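Local coordinates for protein phosphotransferase ChpT (Brucella abortus, PDB 4QPK) that relays phosphoryl groups as a homodimeric histidine phosphotransferase in the phosphorelay that controls Brucella abortus growth, division and survival inside host cells, at residues L96-I101 against N120-Y125; I113-A118 against G137-L142; L189-K194 against I231-E236. All blocks are in the same frame, centred on the assembly; numbering follows the deposited sequence.

Contact 1: residues L96-I101 against N120-Y125; sequences LQFARI and NVATEY. With NA (sodium ion), chain E.
The carbonyl oxygen V121 O takes the helical hydrogen bond from Y125 N at 3.0 Å, and across the contact the edge of the F98 ring merely packs against it, with F98 CD2 3.7 Å from V121 O. Because V121 O and A122 CA sit at the edge of the F98 ring, near its plane, the phenyl slides rim-first onto the backbone of helix 115-126 at A122, whose small methyl lets it come in that close. The face of the ring is used separately. With CG anti to the backbone N in both F98 (chi1 -176°) and Y125, each ring is carried toward the other helix, where they stack face to face at 4.4 Å between centroids. Their planes are tilted by 28°, and the stack is offset, with F98 CD1 above the rim of the Y125 ring. This is where the second helix of the N-terminal DHp domain packs on the C-terminal domain resembling the ATP-binding part of histidine kinases; the axes of the two segments approach to 8.7 Å, running roughly antiparallel at 143°. Beta-branched V121 fills the next position: its CG1 is 3.8 Å from I101 CD1 and 3.8 Å from Q97 O. L151 of helix 144-160 packs on both F98 and I101. The end of the E124 side chain leads away from 96-101, toward an earlier turn of helix 78-102, where E124 OE1 is salt-bridged to R90. With N128, E124 forms the sodium site, E124 O and E124 OE2 each 3.0 Å from the ion, long for sodium.

Contact 2: residues I113-A118 against G137-L142; sequences IDTGDA and GARVLL
T115 and V140 form the tight part of this contact, exchanging two bonds: T115 N donates to V140 O, and V140 N donates to T115 OG1, each at 2.9 Å. The threonine hydroxyl lies between its backbone N and carbonyl carbon (chi1 60°), which aims it at V140 N and at a water also held by G137 O, while T115 CG2 packs 4.0 Å from L142 CD1. Next to this, I113 and L142 make an antiparallel hydrogen-bonded pair, and their aliphatic side chains share a sheet face covered by V147.

The solvent side is held mainly by a salt bridge. There the extended R139 side chain reaches D114 side-on: its NE gives a nearly straight bond to D114 OD1 (3.0 Å, 166°) in the guanidinium plane, on the syn lone pair, whereas R139 NH2 meets D114 OD2 from above the carboxylate plane at 2.9 Å. D114 OD1 accepts from G116 N too, at 2.7 Å, so the carboxylate is held by both segments. Exposed L141, the loosely packed apolar residue on this side, merely rests its CD2 against D114 CA. A short two-stranded antiparallel sheet thus runs straight into an aspartate N-cap, the classic start of a helix, here helix 115-126.

Contact 3: residues L189-K194 against I231-E236; sequences LRVPPK and IHATAE
An outermost strand of the five-stranded mixed sheet, 229-233, is flanked by the loop that enters helix 193-199, and V191 and I231 form the main apolar pairing of a surface contact. The loop does not extend the sheet: V191 CA and A233 CA are 7.8 Å apart, and no hydrogen bond crosses the gap; side chains from the loop reach over it. Both branches of the valine are used. V191 CG2 lies 3.9 Å from I231 CG2, while V191 CG1, anti to its own backbone N (chi1 180°), lies 4.1 Å from I231 CD1, so a branched residue on each side gives two methyl pairs. A233 points toward the loop, but its single methyl only grazes the valine, CB lying 4.4 Å from V191 CG2.

Farther out, L189 reaches over the turn that follows the strand. One methyl does the touching: L189 CD2 is 3.7 Å from E236 C and 3.8 Å from T234 O, a carbon laid on backbone. That backbone is shaped by an ST turn, in which E236 N donates to T234 OG1 at 3.2 Å; the same hydroxyl is hydrogen-bonded to D237 OD1, its stronger partner. Between the two apolar anchors, R190 bonds through its backbone to A160 at the end of helix 144-160. I238 of the adjoining strand 238-242 packs on L189, V191 and A233, and on the helix 193-199 side L196 touches both V191 and I231.

In the fold
From the N terminus the chain runs through helices 43-74 and 78-102 before contact 1 brings 96-101 against 120-125, closing a short loop over strand 112-114 and the start of helix 115-126. Contact 2 crosses it: 113-118 lies within that loop, but its partner 137-142 comes after helix 115-126 and strand 132-136. The two meet where I101 CD1 packs on D117 O and I101 CG2 on I113 CD1, so helix 115-126 is tied both to the DHp domain and to the small sheet. Contact 3 follows in series, its centre about 24 Å from that of contact 1, closing a longer loop through helices 193-199 and 213-225 at the far edge of the large sheet.

Contact 1: residues L96-I101 against N120-Y125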
ATOM      1  N   LEU B  96      -2.031   7.169  -5.112  1.00 13.92           N
ATOM      2  CA  LEU B  96      -1.082   6.925  -4.019  1.00 16.48           C
ATOM      3  C   LEU B  96      -1.218   7.980  -2.913  1.00 16.54           C
ATOM      4  O   LEU B  96      -1.182   7.657  -1.721  1.00 14.72           O
ATOM      5  CB  LEU B  96       0.347   6.859  -4.578  1.00 14.66           C
ATOM      6  CG  LEU B  96       0.587   5.562  -5.380  1.00 14.91           C
ATOM      7  CD1 LEU B  96       1.784   5.714  -6.345  1.00 18.15           C
ATOM      8  CD2 LEU B  96       0.787   4.330  -4.485  1.00 18.92           C
ATOM      9  N   GLN B  97      -1.353   9.246  -3.300  1.00 16.06           N
ATOM     10  CA  GLN B  97      -1.494  10.302  -2.292  1.00 16.59           C
ATOM     11  C   GLN B  97      -2.813  10.150  -1.519  1.00 16.39           C
ATOM     12  O   GLN B  97      -2.863  10.385  -0.310  1.00 15.72           O
ATOM     13  CB  GLN B  97      -1.419  11.694  -2.932  1.00 17.28           C
ATOM     14  CG  GLN B  97      -0.061  12.072  -3.542  1.00 16.76           C
ATOM     15  CD  GLN B  97       1.062  12.115  -2.508  1.00 32.30           C
ATOM     16  OE1 GLN B  97       0.817  12.301  -1.322  1.00 28.77           O
ATOM     17  NE2 GLN B  97       2.301  11.983  -2.968  1.00 38.71           N
ATOM     18  N   PHE B  98      -3.876   9.751  -2.212  1.00 12.82           N
ATOM     19  CA  PHE B  98      -5.149   9.540  -1.543  1.00 16.69           C
ATOM     20  C   PHE B  98      -5.031   8.357  -0.585  1.00 17.25           C
ATOM     21  O   PHE B  98      -5.424   8.446   0.571  1.00 15.01           O
ATOM     22  CB  PHE B  98      -6.257   9.319  -2.579  1.00 14.54           C
ATOM     23  CG  PHE B  98      -7.628   9.189  -1.986  1.00 15.69           C
ATOM     24  CD1 PHE B  98      -8.083   7.952  -1.545  1.00 16.99           C
ATOM     25  CD2 PHE B  98      -8.462  10.295  -1.876  1.00 16.49           C
ATOM     26  CE1 PHE B  98      -9.352   7.818  -0.993  1.00 20.37           C
ATOM     27  CE2 PHE B  98      -9.745  10.162  -1.331  1.00 18.67           C
ATOM     28  CZ  PHE B  98     -10.178   8.914  -0.885  1.00 18.11           C
ATOM     29  N   ALA B  99      -4.427   7.274  -1.056  1.00 14.96           N
ATOM     30  CA  ALA B  99      -4.268   6.075  -0.226  1.00 15.14           C
ATOM     31  C   ALA B  99      -3.415   6.349   1.016  1.00 14.69           C
ATOM     32  O   ALA B  99      -3.693   5.808   2.088  1.00 16.06           O
ATOM     33  CB  ALA B  99      -3.658   4.951  -1.044  1.00 16.64           C
ATOM     34  N   ARG B 100      -2.410   7.201   0.861  1.00 15.94           N
ATOM     35  CA  ARG B 100      -1.490   7.561   1.942  1.00 17.79           C
ATOM     36  C   ARG B 100      -2.234   8.068   3.187  1.00 19.56           C
ATOM     37  O   ARG B 100      -1.828   7.800   4.328  1.00 17.58           O
ATOM     38  CB  ARG B 100      -0.521   8.636   1.422  1.00 21.51           C
ATOM     39  CG  ARG B 100       0.847   8.692   2.047  1.00 42.91           C
ATOM     40  CD  ARG B 100       1.670   9.774   1.347  1.00 37.07           C
ATOM     41  NE  ARG B 100       2.541  10.536   2.246  1.00 42.94           N
ATOM     42  CZ  ARG B 100       2.236  11.714   2.788  1.00 49.88           C
ATOM     43  NH1 ARG B 100       1.056  12.284   2.557  1.00 42.59           N
ATOM     44  NH2 ARG B 100       3.113  12.320   3.583  1.00 48.99           N
ATOM     45  N   ILE B 101      -3.322   8.802   2.961  1.00 14.94           N
ATOM     46  CA  ILE B 101      -4.132   9.342   4.051  1.00 16.30           C
ATOM     47  C   ILE B 101      -5.343   8.451   4.346  1.00 17.63           C
ATOM     48  O   ILE B 101      -5.627   8.180   5.507  1.00 21.46           O
ATOM     49  CB  ILE B 101      -4.622  10.781   3.731  1.00 14.03           C
ATOM     50  CG1 ILE B 101      -3.428  11.684   3.409  1.00 17.25           C
ATOM     51  CG2 ILE B 101      -5.398  11.375   4.922  1.00 18.65           C
ATOM     52  CD1 ILE B 101      -3.796  13.160   3.177  1.00 23.49           C
ATOM     53  N   ASN B 120      -7.435  18.268  -0.325  1.00 15.83           N
ATOM     54  CA  ASN B 120      -6.512  18.280  -1.463  1.00 17.25           C
ATOM     55  C   ASN B 120      -6.388  16.913  -2.136  1.00 14.99           C
ATOM     56  O   ASN B 120      -6.499  16.819  -3.361  1.00 16.82           O
ATOM     57  CB  ASN B 120      -5.135  18.771  -1.031  1.00 15.86           C
ATOM     58  CG  ASN B 120      -5.106  20.271  -0.776  1.00 21.32           C
ATOM     59  OD1 ASN B 120      -5.964  21.010  -1.249  1.00 23.86           O
ATOM     60  ND2 ASN B 120      -4.104  20.726  -0.039  1.00 28.95           N
ATOM     61  N   VAL B 121      -6.162  15.853  -1.357  1.00 15.44           N
ATOM     62  CA  VAL B 121      -5.942  14.559  -2.002  1.00 13.64           C
ATOM     63  C   VAL B 121      -7.260  14.035  -2.561  1.00 13.54           C
ATOM     64  O   VAL B 121      -7.268  13.347  -3.578  1.00 15.89           O
ATOM     65  CB  VAL B 121      -5.281  13.499  -1.051  1.00 17.26           C
ATOM     66  CG1 VAL B 121      -3.924  14.010  -0.556  1.00 16.63           C
ATOM     67  CG2 VAL B 121      -6.198  13.109   0.135  1.00 14.91           C
ATOM     68  N   ALA B 122      -8.381  14.368  -1.929  1.00 14.91           N
ATOM     69  CA  ALA B 122      -9.665  13.914  -2.482  1.00 14.76           C
ATOM     70  C   ALA B 122      -9.974  14.613  -3.814  1.00 16.70           C
ATOM     71  O   ALA B 122     -10.453  13.992  -4.762  1.00 15.11           O
ATOM     72  CB  ALA B 122     -10.792  14.153  -1.490  1.00 14.58           C
ATOM     73  N   THR B 123      -9.722  15.915  -3.872  1.00 15.18           N
ATOM     74  CA  THR B 123     -10.021  16.672  -5.087  1.00 17.37           C
ATOM     75  C   THR B 123      -9.187  16.165  -6.269  1.00 17.61           C
ATOM     76  O   THR B 123      -9.700  15.975  -7.373  1.00 16.34           O
ATOM     77  CB  THR B 123      -9.790  18.173  -4.851  1.00 16.70           C
ATOM     78  OG1 THR B 123     -10.657  18.595  -3.792  1.00 17.11           O
ATOM     79  CG2 THR B 123     -10.103  18.983  -6.120  1.00 17.84           C
ATOM     80  N   GLU B 124      -7.907  15.912  -6.028  1.00 15.42           N
ATOM     81  CA  GLU B 124      -7.034  15.409  -7.083  1.00 16.85           C
ATOM     82  C   GLU B 124      -7.435  13.974  -7.483  1.00 16.94           C
ATOM     83  O   GLU B 124      -7.395  13.603  -8.667  1.00 16.97           O
ATOM     84  CB  GLU B 124      -5.571  15.468  -6.614  1.00 16.55           C
ATOM     85  CG  GLU B 124      -4.512  14.981  -7.594  1.00 20.50           C
ATOM     86  CD  GLU B 124      -4.476  15.765  -8.896  1.00 31.73           C
ATOM     87  OE1 GLU B 124      -5.022  16.901  -8.952  1.00 23.69           O
ATOM     88  OE2 GLU B 124      -3.841  15.261  -9.851  1.00 29.41           O
ATOM     89  N   TYR B 125      -7.818  13.171  -6.496  1.00 15.77           N
ATOM     90  CA  TYR B 125      -8.267  11.810  -6.753  1.00 15.94           C
ATOM     91  C   TYR B 125      -9.472  11.821  -7.693  1.00 19.44           C
ATOM     92  O   TYR B 125      -9.510  11.073  -8.669  1.00 16.91           O
ATOM     93  CB  TYR B 125      -8.620  11.101  -5.436  1.00 15.88           C
ATOM     94  CG  TYR B 125      -9.097   9.669  -5.575  1.00 17.00           C
ATOM     95  CD1 TYR B 125      -8.195   8.623  -5.626  1.00 21.26           C
ATOM     96  CD2 TYR B 125     -10.453   9.373  -5.631  1.00 18.40           C
ATOM     97  CE1 TYR B 125      -8.626   7.314  -5.738  1.00 29.84           C
ATOM     98  CE2 TYR B 125     -10.895   8.061  -5.751  1.00 22.78           C
ATOM     99  CZ  TYR B 125      -9.974   7.038  -5.799  1.00 26.35           C
ATOM    100  OH  TYR B 125     -10.404   5.727  -5.908  1.00 29.12           O
TER
HETATM  101 NA    NA E 301      -5.648  13.226 -11.043  1.00 40.02          NA

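Contact 2: residues I113-A118 against G137-L142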
ATOM      1  N   ILE B 113      -5.428  14.764  11.814  1.00 16.85           N
ATOM      2  CA  ILE B 113      -5.263  15.068  10.383  1.00 17.96           C
ATOM      3  C   ILE B 113      -5.949  16.401  10.050  1.00 19.08           C
ATOM      4  O   ILE B 113      -7.035  16.706  10.555  1.00 16.01           O
ATOM      5  CB  ILE B 113      -5.823  13.934   9.478  1.00 14.81           C
ATOM      6  CG1 ILE B 113      -4.977  12.659   9.642  1.00 18.91           C
ATOM      7  CG2 ILE B 113      -5.795  14.350   8.013  1.00 15.61           C
ATOM      8  CD1 ILE B 113      -5.586  11.407   8.978  1.00 17.14           C
ATOM      9  N   ASP B 114      -5.277  17.204   9.234  1.00 16.01           N
ATOM     10  CA  ASP B 114      -5.791  18.468   8.726  1.00 17.82           C
ATOM     11  C   ASP B 114      -6.770  18.173   7.584  1.00 14.80           C
ATOM     12  O   ASP B 114      -6.386  17.544   6.602  1.00 14.72           O
ATOM     13  CB  ASP B 114      -4.606  19.323   8.250  1.00 18.06           C
ATOM     14  CG  ASP B 114      -4.988  20.746   7.873  1.00 22.57           C
ATOM     15  OD1 ASP B 114      -6.080  20.978   7.340  1.00 19.44           O
ATOM     16  OD2 ASP B 114      -4.170  21.654   8.141  1.00 36.23           O
ATOM     17  N   THR B 115      -8.026  18.608   7.687  1.00 15.17           N
ATOM     18  CA  THR B 115      -8.977  18.312   6.602  1.00 13.19           C
ATOM     19  C   THR B 115      -8.617  19.061   5.315  1.00 14.86           C
ATOM     20  O   THR B 115      -9.131  18.726   4.248  1.00 18.06           O
ATOM     21  CB  THR B 115     -10.463  18.647   6.973  1.00 15.81           C
ATOM     22  OG1 THR B 115     -10.606  20.036   7.278  1.00 17.27           O
ATOM     23  CG2 THR B 115     -10.931  17.798   8.163  1.00 15.88           C
ATOM     24  N   GLY B 116      -7.752  20.068   5.405  1.00 16.46           N
ATOM     25  CA  GLY B 116      -7.252  20.725   4.206  1.00 17.06           C
ATOM     26  C   GLY B 116      -6.442  19.743   3.362  1.00 16.03           C
ATOM     27  O   GLY B 116      -6.515  19.737   2.132  1.00 15.07           O
ATOM     28  N   ASP B 117      -5.651  18.903   4.020  1.00 15.10           N
ATOM     29  CA  ASP B 117      -4.902  17.865   3.298  1.00 16.13           C
ATOM     30  C   ASP B 117      -5.854  16.828   2.714  1.00 15.90           C
ATOM     31  O   ASP B 117      -5.651  16.328   1.600  1.00 16.52           O
ATOM     32  CB  ASP B 117      -3.894  17.182   4.227  1.00 15.54           C
ATOM     33  CG  ASP B 117      -2.756  18.100   4.627  1.00 20.11           C
ATOM     34  OD1 ASP B 117      -2.351  18.950   3.800  1.00 20.82           O
ATOM     35  OD2 ASP B 117      -2.256  17.961   5.764  1.00 21.42           O
ATOM     36  N   ALA B 118      -6.875  16.472   3.488  1.00 13.86           N
ATOM     37  CA  ALA B 118      -7.879  15.527   3.005  1.00 15.53           C
ATOM     38  C   ALA B 118      -8.583  16.090   1.773  1.00 13.73           C
ATOM     39  O   ALA B 118      -8.775  15.388   0.777  1.00 15.03           O
ATOM     40  CB  ALA B 118      -8.904  15.208   4.126  1.00 14.38           C
ATOM     41  N   GLY B 137     -17.013  23.031   3.651  1.00 21.88           N
ATOM     42  CA  GLY B 137     -16.773  22.949   5.080  1.00 23.49           C
ATOM     43  C   GLY B 137     -15.421  23.496   5.494  1.00 25.63           C
ATOM     44  O   GLY B 137     -14.431  23.355   4.780  1.00 25.22           O
ATOM     45  N   ALA B 138     -15.391  24.089   6.682  1.00 24.91           N
ATOM     46  CA  ALA B 138     -14.208  24.750   7.224  1.00 27.62           C
ATOM     47  C   ALA B 138     -13.037  23.793   7.420  1.00 22.04           C
ATOM     48  O   ALA B 138     -13.220  22.663   7.866  1.00 24.60           O
ATOM     49  CB  ALA B 138     -14.550  25.425   8.543  1.00 30.10           C
ATOM     50  N   ARG B 139     -11.843  24.261   7.071  1.00 20.50           N
ATOM     51  CA  ARG B 139     -10.611  23.528   7.338  1.00 19.48           C
ATOM     52  C   ARG B 139     -10.416  23.345   8.851  1.00 19.27           C
ATOM     53  O   ARG B 139     -10.467  24.315   9.606  1.00 20.23           O
ATOM     54  CB  ARG B 139      -9.424  24.284   6.729  1.00 21.24           C
ATOM     55  CG  ARG B 139      -8.082  23.612   6.905  1.00 17.85           C
ATOM     56  CD  ARG B 139      -6.984  24.467   6.327  1.00 19.93           C
ATOM     57  NE  ARG B 139      -5.680  23.832   6.472  1.00 18.29           N
ATOM     58  CZ  ARG B 139      -4.536  24.438   6.201  1.00 21.07           C
ATOM     59  NH1 ARG B 139      -4.547  25.701   5.779  1.00 20.70           N
ATOM     60  NH2 ARG B 139      -3.394  23.786   6.355  1.00 21.79           N
ATOM     61  N   VAL B 140     -10.176  22.112   9.296  1.00 17.19           N
ATOM     62  CA  VAL B 140     -10.124  21.824  10.725  1.00 19.79           C
ATOM     63  C   VAL B 140      -9.182  20.652  11.023  1.00 21.13           C
ATOM     64  O   VAL B 140      -9.035  19.755  10.200  1.00 18.63           O
ATOM     65  CB  VAL B 140     -11.553  21.512  11.265  1.00 17.61           C
ATOM     66  CG1 VAL B 140     -12.156  20.314  10.529  1.00 20.63           C
ATOM     67  CG2 VAL B 140     -11.529  21.269  12.757  1.00 23.56           C
ATOM     68  N   LEU B 141      -8.519  20.675  12.180  1.00 15.54           N
ATOM     69  CA  LEU B 141      -7.796  19.504  12.660  1.00 13.22           C
ATOM     70  C   LEU B 141      -8.741  18.568  13.409  1.00 19.48           C
ATOM     71  O   LEU B 141      -9.412  18.993  14.345  1.00 19.36           O
ATOM     72  CB  LEU B 141      -6.630  19.924  13.566  1.00 17.51           C
ATOM     73  CG  LEU B 141      -5.478  20.644  12.869  1.00 18.80           C
ATOM     74  CD1 LEU B 141      -4.563  21.297  13.895  1.00 18.24           C
ATOM     75  CD2 LEU B 141      -4.686  19.608  12.077  1.00 21.94           C
ATOM     76  N   LEU B 142      -8.801  17.302  12.992  1.00 18.39           N
ATOM     77  CA  LEU B 142      -9.686  16.306  13.623  1.00 17.62           C
ATOM     78  C   LEU B 142      -8.890  15.051  13.958  1.00 18.10           C
ATOM     79  O   LEU B 142      -7.810  14.857  13.403  1.00 18.34           O
ATOM     80  CB  LEU B 142     -10.861  15.961  12.697  1.00 19.20           C
ATOM     81  CG  LEU B 142     -11.902  17.055  12.430  1.00 20.31           C
ATOM     82  CD1 LEU B 142     -12.917  16.610  11.383  1.00 22.81           C
ATOM     83  CD2 LEU B 142     -12.620  17.468  13.731  1.00 22.08           C
TER
HETATM   84  O   HOH W   1     -12.190  21.039   5.115  1.00 20.28           O

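Contact 3: residues L189-K194 against I231-E236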
ATOM      1  N   LEU B 189     -28.187   4.706  -9.198  1.00 33.53           N
ATOM      2  CA  LEU B 189     -28.092   4.957  -7.774  1.00 30.92           C
ATOM      3  C   LEU B 189     -28.316   3.658  -7.032  1.00 33.48           C
ATOM      4  O   LEU B 189     -29.420   3.112  -7.070  1.00 31.60           O
ATOM      5  CB  LEU B 189     -29.131   6.003  -7.378  1.00 35.55           C
ATOM      6  CG  LEU B 189     -28.975   6.971  -6.219  1.00 39.79           C
ATOM      7  CD1 LEU B 189     -27.627   7.671  -6.253  1.00 31.86           C
ATOM      8  CD2 LEU B 189     -30.120   7.973  -6.315  1.00 32.35           C
ATOM      9  N   ARG B 190     -27.293   3.158  -6.346  1.00 28.21           N
ATOM     10  CA  ARG B 190     -27.469   1.953  -5.544  1.00 31.21           C
ATOM     11  C   ARG B 190     -26.464   1.881  -4.413  1.00 28.78           C
ATOM     12  O   ARG B 190     -25.273   2.081  -4.634  1.00 32.36           O
ATOM     13  CB  ARG B 190     -27.349   0.701  -6.418  1.00 34.34           C
ATOM     14  CG  ARG B 190     -26.124   0.669  -7.307  1.00 38.97           C
ATOM     15  N   VAL B 191     -26.935   1.619  -3.200  1.00 28.92           N
ATOM     16  CA  VAL B 191     -26.002   1.388  -2.105  1.00 30.40           C
ATOM     17  C   VAL B 191     -25.175   0.152  -2.441  1.00 32.61           C
ATOM     18  O   VAL B 191     -25.734  -0.886  -2.791  1.00 31.15           O
ATOM     19  CB  VAL B 191     -26.723   1.197  -0.763  1.00 30.55           C
ATOM     20  CG1 VAL B 191     -25.715   0.951   0.350  1.00 34.03           C
ATOM     21  CG2 VAL B 191     -27.599   2.407  -0.456  1.00 30.08           C
ATOM     22  N   PRO B 192     -23.837   0.270  -2.376  1.00 30.11           N
ATOM     23  CA  PRO B 192     -22.985  -0.894  -2.647  1.00 33.42           C
ATOM     24  C   PRO B 192     -23.372  -2.072  -1.759  1.00 30.11           C
ATOM     25  O   PRO B 192     -23.429  -1.923  -0.543  1.00 29.44           O
ATOM     26  CB  PRO B 192     -21.580  -0.379  -2.336  1.00 37.77           C
ATOM     27  CG  PRO B 192     -21.667   1.103  -2.652  1.00 30.01           C
ATOM     28  CD  PRO B 192     -23.049   1.504  -2.185  1.00 29.88           C
ATOM     29  N   PRO B 193     -23.677  -3.223  -2.371  1.00 30.73           N
ATOM     30  CA  PRO B 193     -24.269  -4.367  -1.666  1.00 31.04           C
ATOM     31  C   PRO B 193     -23.430  -4.881  -0.491  1.00 28.54           C
ATOM     32  O   PRO B 193     -23.990  -5.225   0.548  1.00 29.97           O
ATOM     33  CB  PRO B 193     -24.362  -5.436  -2.764  1.00 34.17           C
ATOM     34  CG  PRO B 193     -24.410  -4.672  -4.033  1.00 40.64           C
ATOM     35  CD  PRO B 193     -23.530  -3.480  -3.813  1.00 31.75           C
ATOM     36  N   LYS B 194     -22.111  -4.932  -0.656  1.00 29.92           N
ATOM     37  CA  LYS B 194     -21.235  -5.420   0.402  1.00 28.36           C
ATOM     38  C   LYS B 194     -21.257  -4.471   1.596  1.00 30.10           C
ATOM     39  O   LYS B 194     -21.268  -4.903   2.744  1.00 30.57           O
ATOM     40  CB  LYS B 194     -19.799  -5.591  -0.116  1.00 29.38           C
ATOM     41  N   ILE B 231     -27.388   5.608   6.454  1.00 21.98           N
ATOM     42  CA  ILE B 231     -27.664   5.595   5.030  1.00 20.11           C
ATOM     43  C   ILE B 231     -29.096   6.057   4.812  1.00 29.72           C
ATOM     44  O   ILE B 231     -30.024   5.465   5.353  1.00 27.07           O
ATOM     45  CB  ILE B 231     -27.505   4.201   4.412  1.00 25.46           C
ATOM     46  CG1 ILE B 231     -26.141   3.594   4.749  1.00 25.55           C
ATOM     47  CG2 ILE B 231     -27.695   4.271   2.915  1.00 25.62           C
ATOM     48  CD1 ILE B 231     -25.996   2.151   4.287  1.00 27.66           C
ATOM     49  N   HIS B 232     -29.260   7.123   4.039  1.00 25.58           N
ATOM     50  CA  HIS B 232     -30.584   7.588   3.625  1.00 30.93           C
ATOM     51  C   HIS B 232     -30.709   7.605   2.106  1.00 27.62           C
ATOM     52  O   HIS B 232     -30.188   8.505   1.452  1.00 28.68           O
ATOM     53  CB  HIS B 232     -30.885   8.977   4.185  1.00 33.43           C
ATOM     54  CG  HIS B 232     -32.284   9.436   3.902  1.00 36.99           C
ATOM     55  ND1 HIS B 232     -33.277   8.575   3.497  1.00 46.06           N
ATOM     56  CD2 HIS B 232     -32.844  10.668   3.954  1.00 40.22           C
ATOM     57  CE1 HIS B 232     -34.399   9.255   3.311  1.00 35.05           C
ATOM     58  NE2 HIS B 232     -34.161  10.522   3.585  1.00 41.13           N
ATOM     59  N   ALA B 233     -31.381   6.597   1.554  1.00 27.30           N
ATOM     60  CA  ALA B 233     -31.535   6.453   0.109  1.00 28.02           C
ATOM     61  C   ALA B 233     -32.949   6.798  -0.368  1.00 34.08           C
ATOM     62  O   ALA B 233     -33.929   6.235   0.125  1.00 42.39           O
ATOM     63  CB  ALA B 233     -31.176   5.042  -0.321  1.00 27.45           C
ATOM     64  N   THR B 234     -33.044   7.743  -1.303  1.00 29.56           N
ATOM     65  CA  THR B 234     -34.301   8.089  -1.959  1.00 28.81           C
ATOM     66  C   THR B 234     -34.158   7.892  -3.472  1.00 27.68           C
ATOM     67  O   THR B 234     -33.101   7.462  -3.949  1.00 30.75           O
ATOM     68  CB  THR B 234     -34.725   9.540  -1.669  1.00 30.02           C
ATOM     69  OG1 THR B 234     -33.851  10.453  -2.353  1.00 29.69           O
ATOM     70  CG2 THR B 234     -34.693   9.820  -0.176  1.00 34.66           C
ATOM     71  N   ALA B 235     -35.214   8.202  -4.220  1.00 33.85           N
ATOM     72  CA  ALA B 235     -35.179   8.070  -5.679  1.00 33.71           C
ATOM     73  C   ALA B 235     -34.298   9.151  -6.310  1.00 37.67           C
ATOM     74  O   ALA B 235     -33.842   9.010  -7.448  1.00 41.01           O
ATOM     75  CB  ALA B 235     -36.593   8.126  -6.257  1.00 33.19           C
ATOM     76  N   GLU B 236     -34.062  10.226  -5.565  1.00 28.46           N
ATOM     77  CA  GLU B 236     -33.282  11.358  -6.056  1.00 31.50           C
ATOM     78  C   GLU B 236     -31.795  11.244  -5.736  1.00 29.22           C
ATOM     79  O   GLU B 236     -30.955  11.637  -6.539  1.00 28.02           O
ATOM     80  CB  GLU B 236     -33.794  12.671  -5.460  1.00 30.88           C
ATOM     81  CG  GLU B 236     -35.113  13.148  -6.024  1.00 44.74           C
ATOM     82  CD  GLU B 236     -35.344  14.613  -5.738  1.00 39.77           C
ATOM     83  OE1 GLU B 236     -35.376  14.994  -4.545  1.00 46.05           O
ATOM     84  OE2 GLU B 236     -35.470  15.384  -6.708  1.00 46.09           O
TER